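Local structure of iota-carrageenase (Alteromonas, 3LMW) at residues A[121-126]-A[147-152]; A[280-285]-A[325-330]; A[352-357]-A[422-427]. The protein cleaves the beta-1,4-linkages of iota-carrageenan, a sulfated galactan of red algal cell walls, inside the chain and with inversion of anomeric configuration. All blocks are in the same frame, centred on the assembly; numbering follows the deposited sequence.

Contact 1 of 3, residues A[121-126]-A[147-152]. With NI (nickel (II) ion), chain E.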
loop_
_atom_site.group_PDB
_atom_site.type_symbol
_atom_site.label_atom_id
_atom_site.label_comp_id
_atom_site.label_asym_id
_atom_site.label_seq_id
_atom_site.Cartn_x
_atom_site.Cartn_y
_atom_site.Cartn_z
ATOM N N PHE A 121 15.432 -13.148 4.921
ATOM C CA PHE A 121 15.891 -13.535 3.586
ATOM C C PHE A 121 15.582 -12.439 2.583
ATOM O O PHE A 121 15.144 -11.367 2.941
ATOM C CB PHE A 121 15.240 -14.862 3.187
ATOM C CG PHE A 121 13.749 -14.797 3.092
ATOM C CD1 PHE A 121 12.959 -14.973 4.223
ATOM C CD2 PHE A 121 13.133 -14.537 1.865
ATOM C CE1 PHE A 121 11.606 -14.916 4.143
ATOM C CE2 PHE A 121 11.771 -14.471 1.757
ATOM C CZ PHE A 121 11.001 -14.668 2.892
ATOM N N LEU A 122 15.801 -12.671 1.315
ATOM C CA LEU A 122 15.592 -11.572 0.385
ATOM C C LEU A 122 14.624 -11.991 -0.688
ATOM O O LEU A 122 14.759 -13.095 -1.257
ATOM C CB LEU A 122 16.911 -11.138 -0.232
ATOM C CG LEU A 122 16.924 -9.999 -1.237
ATOM C CD1 LEU A 122 16.824 -8.678 -0.506
ATOM C CD2 LEU A 122 18.203 -10.054 -2.063
ATOM N N VAL A 123 13.627 -11.137 -0.942
ATOM C CA VAL A 123 12.938 -11.173 -2.245
ATOM C C VAL A 123 13.639 -10.157 -3.157
ATOM O O VAL A 123 13.781 -8.996 -2.803
ATOM C CB VAL A 123 11.471 -10.862 -2.076
ATOM C CG1 VAL A 123 10.787 -10.816 -3.423
ATOM C CG2 VAL A 123 10.816 -11.901 -1.117
ATOM N N ASP A 124 14.133 -10.580 -4.306
ATOM C CA ASP A 124 14.931 -9.646 -5.155
ATOM C C ASP A 124 14.225 -9.331 -6.457
ATOM O O ASP A 124 13.944 -10.251 -7.215
ATOM C CB ASP A 124 16.288 -10.263 -5.474
ATOM C CG ASP A 124 17.242 -9.294 -6.148
ATOM O OD1 ASP A 124 17.040 -8.048 -6.140
ATOM O OD2 ASP A 124 18.232 -9.809 -6.728
ATOM N N PHE A 125 13.920 -8.061 -6.708
ATOM C CA PHE A 125 13.304 -7.642 -7.989
ATOM C C PHE A 125 14.290 -6.861 -8.901
ATOM O O PHE A 125 13.932 -6.449 -9.984
ATOM C CB PHE A 125 12.038 -6.765 -7.772
ATOM C CG PHE A 125 10.822 -7.488 -7.214
ATOM C CD1 PHE A 125 10.721 -8.884 -7.210
ATOM C CD2 PHE A 125 9.744 -6.739 -6.727
ATOM C CE1 PHE A 125 9.533 -9.524 -6.688
ATOM C CE2 PHE A 125 8.579 -7.334 -6.209
ATOM C CZ PHE A 125 8.460 -8.731 -6.204
ATOM N N LYS A 126 15.534 -6.684 -8.468
ATOM C CA LYS A 126 16.454 -5.741 -9.125
ATOM C C LYS A 126 16.814 -6.098 -10.540
ATOM O O LYS A 126 16.990 -5.202 -11.369
ATOM C CB LYS A 126 17.730 -5.570 -8.322
ATOM C CG LYS A 126 17.505 -4.884 -6.972
ATOM C CD LYS A 126 18.830 -4.390 -6.364
ATOM C CE LYS A 126 19.856 -5.518 -6.157
ATOM N NZ LYS A 126 19.304 -6.479 -5.206
ATOM N N SER A 147 6.330 -12.926 7.710
ATOM C CA SER A 147 7.272 -12.436 8.690
ATOM C C SER A 147 8.775 -12.543 8.695
ATOM O O SER A 147 9.282 -13.614 8.384
ATOM C CB SER A 147 7.457 -13.399 9.840
ATOM O OG SER A 147 7.838 -12.602 10.925
ATOM N N ASN A 148 9.550 -11.500 8.878
ATOM C CA ASN A 148 10.915 -11.719 8.328
ATOM C C ASN A 148 11.825 -11.657 7.084
ATOM O O ASN A 148 12.469 -12.652 6.705
ATOM C CB ASN A 148 11.447 -12.340 9.648
ATOM C CG ASN A 148 12.930 -12.168 9.918
ATOM O OD1 ASN A 148 13.460 -11.064 9.923
ATOM N ND2 ASN A 148 13.587 -13.281 10.260
ATOM N N PHE A 149 11.750 -10.542 6.348
ATOM C CA PHE A 149 12.536 -10.405 5.107
ATOM C C PHE A 149 12.713 -9.004 4.581
ATOM O O PHE A 149 12.089 -8.073 5.024
ATOM C CB PHE A 149 12.014 -11.334 3.977
ATOM C CG PHE A 149 10.535 -11.186 3.678
ATOM C CD1 PHE A 149 9.580 -11.859 4.452
ATOM C CD2 PHE A 149 10.102 -10.371 2.632
ATOM C CE1 PHE A 149 8.196 -11.719 4.186
ATOM C CE2 PHE A 149 8.727 -10.229 2.341
ATOM C CZ PHE A 149 7.769 -10.891 3.114
ATOM N N THR A 150 13.583 -8.881 3.596
ATOM C CA THR A 150 13.795 -7.654 2.869
ATOM C C THR A 150 13.242 -7.877 1.473
ATOM O O THR A 150 13.394 -8.977 0.919
ATOM C CB THR A 150 15.279 -7.351 2.790
ATOM O OG1 THR A 150 15.767 -7.155 4.114
ATOM C CG2 THR A 150 15.555 -6.067 2.030
ATOM N N ILE A 151 12.554 -6.861 0.940
ATOM C CA ILE A 151 12.206 -6.785 -0.487
ATOM C C ILE A 151 13.088 -5.743 -1.163
ATOM O O ILE A 151 13.044 -4.526 -0.846
ATOM C CB ILE A 151 10.717 -6.440 -0.716
ATOM C CG1 ILE A 151 9.818 -7.532 -0.099
ATOM C CG2 ILE A 151 10.424 -6.230 -2.227
ATOM C CD1 ILE A 151 8.352 -7.042 0.191
ATOM N N ASP A 152 13.910 -6.229 -2.081
ATOM C CA ASP A 152 14.719 -5.364 -2.908
ATOM C C ASP A 152 13.927 -5.039 -4.162
ATOM O O ASP A 152 13.863 -5.838 -5.097
ATOM C CB ASP A 152 15.995 -6.079 -3.255
ATOM C CG ASP A 152 17.145 -5.595 -2.457
ATOM O OD1 ASP A 152 16.911 -4.833 -1.469
ATOM O OD2 ASP A 152 18.278 -5.979 -2.818
HETATM NI NI NI E . 19.873 -5.292 -1.655
HETATM O O HOH W 1 21.994 -6.107 -2.538
#
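Phe121 to Asp124 pair in parallel with Phe149 to Asp152, the two strand axes coming within 4.7 Å at 34°. Backbone hydrogen bonds alternate between the strands, from Thr150 N to Phe121 O as far as Phe125 N to Asp152 O; before them Phe121 N makes a weak bond to Asn148 O. Side chains of paired residues share a face. Phe121, Val123, Phe149 and Ile151 lie on one side. Phe121 and Phe149 both hold CG between the backbone N and the carbonyl carbon (chi1 62° and 54°), which sends both side chains off the strands in the same direction. Their rings are nearly parallel but displaced, with little overlap. Phe149 CB sits instead over the centre of the Phe121 ring, 3.5 Å from its centroid.

Leu122, Thr150, Asp124 and Asp152 occupy the other face. Asp152 OD2 binds the nickel ion at 2.1 Å. A water, His470 and His472 are further ligands; the histidines apparently come from a C-terminal purification tag, so the site is probably not natural. A bent Lys126 chain brings NZ to Asp152 OD2 at 2.6 Å, on the anti side of the carboxylate, somewhat out of its plane. The same NZ makes a salt bridge to Asp124 OD1 at 2.9 Å. Lys126 N meets that oxygen from the opposite face, closing an Asx turn. Lys126 thus bridges the two aspartates and probably eases their repulsion.

Contact 2 of 3, residues A[280-285]-A[325-330]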
loop_
_atom_site.group_PDB
_atom_site.type_symbol
_atom_site.label_atom_id
_atom_site.label_comp_id
_atom_site.label_asym_id
_atom_site.label_seq_id
_atom_site.Cartn_x
_atom_site.Cartn_y
_atom_site.Cartn_z
ATOM N N SER A 280 -9.197 13.240 2.653
ATOM C CA SER A 280 -10.656 13.143 2.647
ATOM C C SER A 280 -11.179 12.014 1.757
ATOM O O SER A 280 -10.517 11.614 0.796
ATOM C CB SER A 280 -11.268 14.456 2.181
ATOM O OG SER A 280 -12.684 14.371 2.304
ATOM N N GLY A 281 -12.365 11.503 2.086
ATOM C CA GLY A 281 -13.132 10.629 1.178
ATOM C C GLY A 281 -13.774 11.488 0.092
ATOM O O GLY A 281 -13.771 12.742 0.166
ATOM N N PHE A 282 -14.312 10.816 -0.925
ATOM C CA PHE A 282 -14.901 11.460 -2.079
ATOM C C PHE A 282 -15.689 10.431 -2.839
ATOM O O PHE A 282 -15.434 9.233 -2.680
ATOM C CB PHE A 282 -13.832 12.124 -2.984
ATOM C CG PHE A 282 -12.844 11.159 -3.617
ATOM C CD1 PHE A 282 -13.162 10.460 -4.778
ATOM C CD2 PHE A 282 -11.573 10.982 -3.068
ATOM C CE1 PHE A 282 -12.235 9.561 -5.379
ATOM C CE2 PHE A 282 -10.629 10.093 -3.664
ATOM C CZ PHE A 282 -10.967 9.392 -4.821
ATOM N N VAL A 283 -16.621 10.901 -3.684
ATOM C CA VAL A 283 -17.480 10.034 -4.524
ATOM C C VAL A 283 -17.199 10.173 -6.018
ATOM O O VAL A 283 -17.049 11.290 -6.536
ATOM C CB VAL A 283 -18.998 10.337 -4.343
ATOM C CG1 VAL A 283 -19.523 9.702 -3.121
ATOM C CG2 VAL A 283 -19.228 11.793 -4.247
ATOM N N GLU A 284 -17.148 9.028 -6.692
ATOM C CA GLU A 284 -17.155 8.977 -8.141
ATOM C C GLU A 284 -18.419 8.268 -8.618
ATOM O O GLU A 284 -18.762 7.161 -8.158
ATOM C CB GLU A 284 -15.922 8.249 -8.688
ATOM C CG GLU A 284 -14.577 8.971 -8.512
ATOM C CD GLU A 284 -13.382 8.165 -9.051
ATOM O OE1 GLU A 284 -13.475 6.915 -9.203
ATOM O OE2 GLU A 284 -12.332 8.790 -9.315
ATOM N N LEU A 285 -19.116 8.914 -9.544
ATOM C CA LEU A 285 -20.267 8.293 -10.175
ATOM C C LEU A 285 -19.890 7.670 -11.511
ATOM O O LEU A 285 -19.433 8.371 -12.412
ATOM C CB LEU A 285 -21.371 9.320 -10.356
ATOM C CG LEU A 285 -21.814 9.930 -9.044
ATOM C CD1 LEU A 285 -22.592 11.220 -9.286
ATOM C CD2 LEU A 285 -22.643 8.920 -8.283
ATOM N N ALA A 325 -16.439 7.988 -15.841
ATOM C CA ALA A 325 -16.511 8.240 -14.379
ATOM C C ALA A 325 -16.206 9.678 -14.020
ATOM O O ALA A 325 -15.268 10.264 -14.568
ATOM C CB ALA A 325 -15.567 7.323 -13.614
ATOM N N ALA A 326 -16.993 10.235 -13.092
ATOM C CA ALA A 326 -16.819 11.625 -12.628
ATOM C C ALA A 326 -16.845 11.782 -11.105
ATOM O O ALA A 326 -17.667 11.166 -10.416
ATOM C CB ALA A 326 -17.858 12.520 -13.257
ATOM N N ARG A 327 -15.929 12.598 -10.588
ATOM C CA ARG A 327 -15.899 12.931 -9.168
ATOM C C ARG A 327 -16.965 13.985 -8.892
ATOM O O ARG A 327 -17.085 14.962 -9.640
ATOM C CB ARG A 327 -14.525 13.483 -8.745
ATOM C CG ARG A 327 -13.527 12.452 -8.267
ATOM C CD ARG A 327 -12.210 13.094 -7.760
ATOM N NE ARG A 327 -12.397 14.030 -6.645
ATOM C CZ ARG A 327 -11.534 14.224 -5.643
ATOM N NH1 ARG A 327 -10.404 13.535 -5.569
ATOM N NH2 ARG A 327 -11.832 15.103 -4.693
ATOM N N VAL A 328 -17.729 13.791 -7.821
ATOM C CA VAL A 328 -18.654 14.808 -7.380
ATOM C C VAL A 328 -17.823 15.909 -6.756
ATOM O O VAL A 328 -16.909 15.636 -6.012
ATOM C CB VAL A 328 -19.682 14.246 -6.374
ATOM C CG1 VAL A 328 -20.639 15.348 -5.828
ATOM C CG2 VAL A 328 -20.473 13.122 -7.031
ATOM N N THR A 329 -18.106 17.155 -7.091
ATOM C CA THR A 329 -17.432 18.272 -6.467
ATOM C C THR A 329 -17.527 18.205 -4.945
ATOM O O THR A 329 -18.529 17.734 -4.413
ATOM C CB THR A 329 -18.072 19.539 -6.943
ATOM O OG1 THR A 329 -18.029 19.538 -8.365
ATOM C CG2 THR A 329 -17.357 20.773 -6.399
ATOM N N GLN A 330 -16.494 18.685 -4.250
ATOM C CA GLN A 330 -16.452 18.671 -2.782
ATOM C C GLN A 330 -17.184 19.851 -2.175
ATOM O O GLN A 330 -16.563 20.743 -1.606
ATOM C CB GLN A 330 -14.991 18.696 -2.298
ATOM C CG GLN A 330 -14.173 17.434 -2.629
ATOM C CD GLN A 330 -14.637 16.169 -1.868
ATOM O OE1 GLN A 330 -15.636 15.529 -2.229
ATOM N NE2 GLN A 330 -13.881 15.797 -0.828
#
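Val283 to Leu285 run antiparallel to Ala326 to Val328 and carry the backbone bonds of the contact. Leu285 and Ala326 form a hydrogen-bonded pair, with Leu285 N to Ala326 O at 2.8 Å and Ala326 N to Leu285 O at 3.1 Å. Val328 N adds a bond to Val283 O at 2.9 Å.

Arg327 was modelled in two conformers. In one of them its guanidinium lies flat on one face of Phe282, a cation-pi stack with planes 7° apart and centres 4.2 Å apart. NH1 lies over the ring centre. A bend at chi3 (59°) turns the guanidinium onto the ring.

Among polar side chains, Gln330 NE2 donates to Gly281 O at 3.2 Å, within the carbonyl plane though tilted from the amide plane of Gln330. Ser280 OG gives that oxygen a second bond, on a lone pair. Gln330 NE2 also bonds Glu414.

Apolar contacts centre on Val328. Its CG2 meets Leu285 CD1 at 3.6 Å, and Val283 CG2 packs beside it.

The pairing joins strands 284-286 and 324-327 of a small antiparallel sheet, which strand 315-316 completes. Helix 332-342 packs on Val283, Leu285 and Val328. Helix 295-306 also touches Leu285 and Val328.

Contact 3 of 3, residues A[352-357]-A[422-427]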
loop_
_atom_site.group_PDB
_atom_site.type_symbol
_atom_site.label_atom_id
_atom_site.label_comp_id
_atom_site.label_asym_id
_atom_site.label_seq_id
_atom_site.Cartn_x
_atom_site.Cartn_y
_atom_site.Cartn_z
ATOM N N VAL A 352 -9.719 6.883 15.070
ATOM C CA VAL A 352 -8.356 6.779 14.683
ATOM C C VAL A 352 -7.485 7.510 15.694
ATOM O O VAL A 352 -7.655 8.712 15.945
ATOM C CB VAL A 352 -8.145 7.309 13.254
ATOM C CG1 VAL A 352 -6.688 7.143 12.836
ATOM C CG2 VAL A 352 -8.997 6.564 12.314
ATOM N N LYS A 353 -6.552 6.747 16.263
ATOM C CA LYS A 353 -5.538 7.247 17.216
ATOM C C LYS A 353 -4.110 6.818 16.820
ATOM O O LYS A 353 -3.840 5.603 16.650
ATOM C CB LYS A 353 -5.854 6.768 18.655
ATOM C CG LYS A 353 -7.008 7.497 19.345
ATOM C CD LYS A 353 -6.956 7.233 20.859
ATOM C CE LYS A 353 -8.197 7.688 21.646
ATOM N NZ LYS A 353 -9.405 6.903 21.281
ATOM N N VAL A 354 -3.227 7.820 16.665
ATOM C CA VAL A 354 -1.791 7.634 16.357
ATOM C C VAL A 354 -0.913 8.142 17.484
ATOM O O VAL A 354 -0.910 9.351 17.771
ATOM C CB VAL A 354 -1.344 8.398 15.072
ATOM C CG1 VAL A 354 0.067 7.945 14.640
ATOM C CG2 VAL A 354 -2.327 8.183 13.946
ATOM N N PHE A 355 -0.149 7.244 18.095
ATOM C CA PHE A 355 0.665 7.598 19.243
ATOM C C PHE A 355 2.165 7.575 18.950
ATOM O O PHE A 355 2.686 6.552 18.505
ATOM C CB PHE A 355 0.439 6.584 20.361
ATOM C CG PHE A 355 -0.927 6.582 20.927
ATOM C CD1 PHE A 355 -1.937 5.862 20.324
ATOM C CD2 PHE A 355 -1.203 7.262 22.113
ATOM C CE1 PHE A 355 -3.207 5.850 20.869
ATOM C CE2 PHE A 355 -2.487 7.248 22.663
ATOM C CZ PHE A 355 -3.482 6.536 22.045
ATOM N N ASP A 356 2.855 8.667 19.287
ATOM C CA ASP A 356 4.334 8.801 19.179
ATOM C C ASP A 356 4.791 8.903 17.722
ATOM O O ASP A 356 5.081 7.905 17.063
ATOM C CB ASP A 356 5.115 7.693 19.928
ATOM C CG ASP A 356 4.676 7.536 21.417
ATOM O OD1 ASP A 356 4.539 8.579 22.124
ATOM O OD2 ASP A 356 4.467 6.362 21.870
ATOM N N VAL A 357 4.833 10.126 17.231
ATOM C CA VAL A 357 5.141 10.363 15.852
ATOM C C VAL A 357 6.410 11.192 15.870
ATOM O O VAL A 357 6.448 12.268 16.501
ATOM C CB VAL A 357 3.950 11.103 15.167
ATOM C CG1 VAL A 357 4.201 11.334 13.718
ATOM C CG2 VAL A 357 2.640 10.300 15.366
ATOM N N VAL A 422 -8.464 12.099 12.544
ATOM C CA VAL A 422 -7.206 11.465 12.888
ATOM C C VAL A 422 -6.570 12.146 14.133
ATOM O O VAL A 422 -5.912 13.189 14.034
ATOM C CB VAL A 422 -6.277 11.370 11.669
ATOM C CG1 VAL A 422 -4.978 10.718 12.058
ATOM C CG2 VAL A 422 -6.957 10.533 10.601
ATOM N N LYS A 423 -6.817 11.555 15.297
ATOM C CA LYS A 423 -6.235 12.006 16.546
ATOM C C LYS A 423 -4.737 11.631 16.661
ATOM O O LYS A 423 -4.391 10.444 16.648
ATOM C CB LYS A 423 -7.036 11.404 17.721
ATOM C CG LYS A 423 -8.424 12.041 17.971
ATOM C CD LYS A 423 -9.372 11.087 18.724
ATOM C CE LYS A 423 -10.797 11.649 18.880
ATOM N NZ LYS A 423 -10.876 12.705 19.958
ATOM N N THR A 424 -3.851 12.611 16.799
ATOM C CA THR A 424 -2.435 12.260 16.962
ATOM C C THR A 424 -1.884 12.735 18.288
ATOM O O THR A 424 -2.265 13.812 18.729
ATOM C CB THR A 424 -1.519 12.847 15.834
ATOM O OG1 THR A 424 -1.521 14.287 15.893
ATOM C CG2 THR A 424 -1.920 12.331 14.436
ATOM N N PHE A 425 -0.973 11.970 18.898
ATOM C CA PHE A 425 -0.406 12.301 20.221
ATOM C C PHE A 425 1.101 12.257 20.285
ATOM O O PHE A 425 1.722 11.369 19.710
ATOM C CB PHE A 425 -0.902 11.299 21.251
ATOM C CG PHE A 425 -2.378 11.134 21.260
ATOM C CD1 PHE A 425 -2.996 10.269 20.362
ATOM C CD2 PHE A 425 -3.168 11.864 22.154
ATOM C CE1 PHE A 425 -4.392 10.127 20.358
ATOM C CE2 PHE A 425 -4.569 11.727 22.142
ATOM C CZ PHE A 425 -5.175 10.850 21.247
ATOM N N ASN A 426 1.679 13.188 21.042
ATOM C CA ASN A 426 3.136 13.273 21.249
ATOM C C ASN A 426 3.964 13.285 19.914
ATOM O O ASN A 426 4.858 12.439 19.663
ATOM C CB ASN A 426 3.594 12.199 22.248
ATOM C CG ASN A 426 5.099 12.194 22.452
ATOM O OD1 ASN A 426 5.746 13.248 22.423
ATOM N ND2 ASN A 426 5.671 11.005 22.629
ATOM N N VAL A 427 3.638 14.265 19.074
ATOM C CA VAL A 427 4.198 14.421 17.747
ATOM C C VAL A 427 5.478 15.244 17.812
ATOM O O VAL A 427 5.473 16.344 18.362
ATOM C CB VAL A 427 3.137 15.109 16.849
ATOM C CG1 VAL A 427 3.654 15.409 15.435
ATOM C CG2 VAL A 427 1.901 14.226 16.770
#
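Phe355 and Phe425 each turn CG anti to the carbonyl carbon (chi1 -66° and -52°), and the rings come to face each other. They form an offset stack, with centroids 4.7 Å apart and planes at 13°. Phe355 CE2 stands over the Phe425 face, near the rim. The aliphatic chain of Lys353 meets the edge of the Phe425 ring, its CG 3.8 Å from CE1.

Val352, Val354, Val422 and Thr424 make up the other face. Val352 CG1 meets Val422 CG1 at 4.0 Å, and Val354 CB packs on Thr424 CG2.

The backbones pair in parallel through Val354 N to Lys423 O and Phe425 N to Val354 O, both 2.9 Å. At the corner, Asn426 ND2 donates to Asp356 OD1 at 2.7 Å. The donor comes on the anti side, tilted out of the carboxylate plane, and the carboxylate and amide are nearly perpendicular. This bond ties the two side chains together where the chain at 426 turns between faces. Past the corner, Val357 CB touches Val427 CG2.

Like residues placed one above another on successive parallel strands are characteristic of a right-handed beta-helix. Here Phe355 over Phe425 is an aromatic stack of that kind, between strands 352-360 and 422-430.

How the contacts relate
Contacts 1, 2 and 3 follow one another along the chain, each closing before the next opens. Contacts 1 and 3 both join parallel strands of the beta-helix, and their centres lie about 30 Å apart. Strands 178-186, 203-211, 232-244 and 262-270 connect strand 144-152 of contact 1 to strand 352-360 of contact 3 through successive parallel pairings. Contact 2 belongs to a separate, small antiparallel sheet with helices around it, formed by chain between strands 276-278 and 352-360. Its centre is about 37 Å from that of contact 1, across the chain's centre, and its nearest atoms are about 9 Å from contact 3. The enzyme therefore combines a beta-helix core with an inserted region.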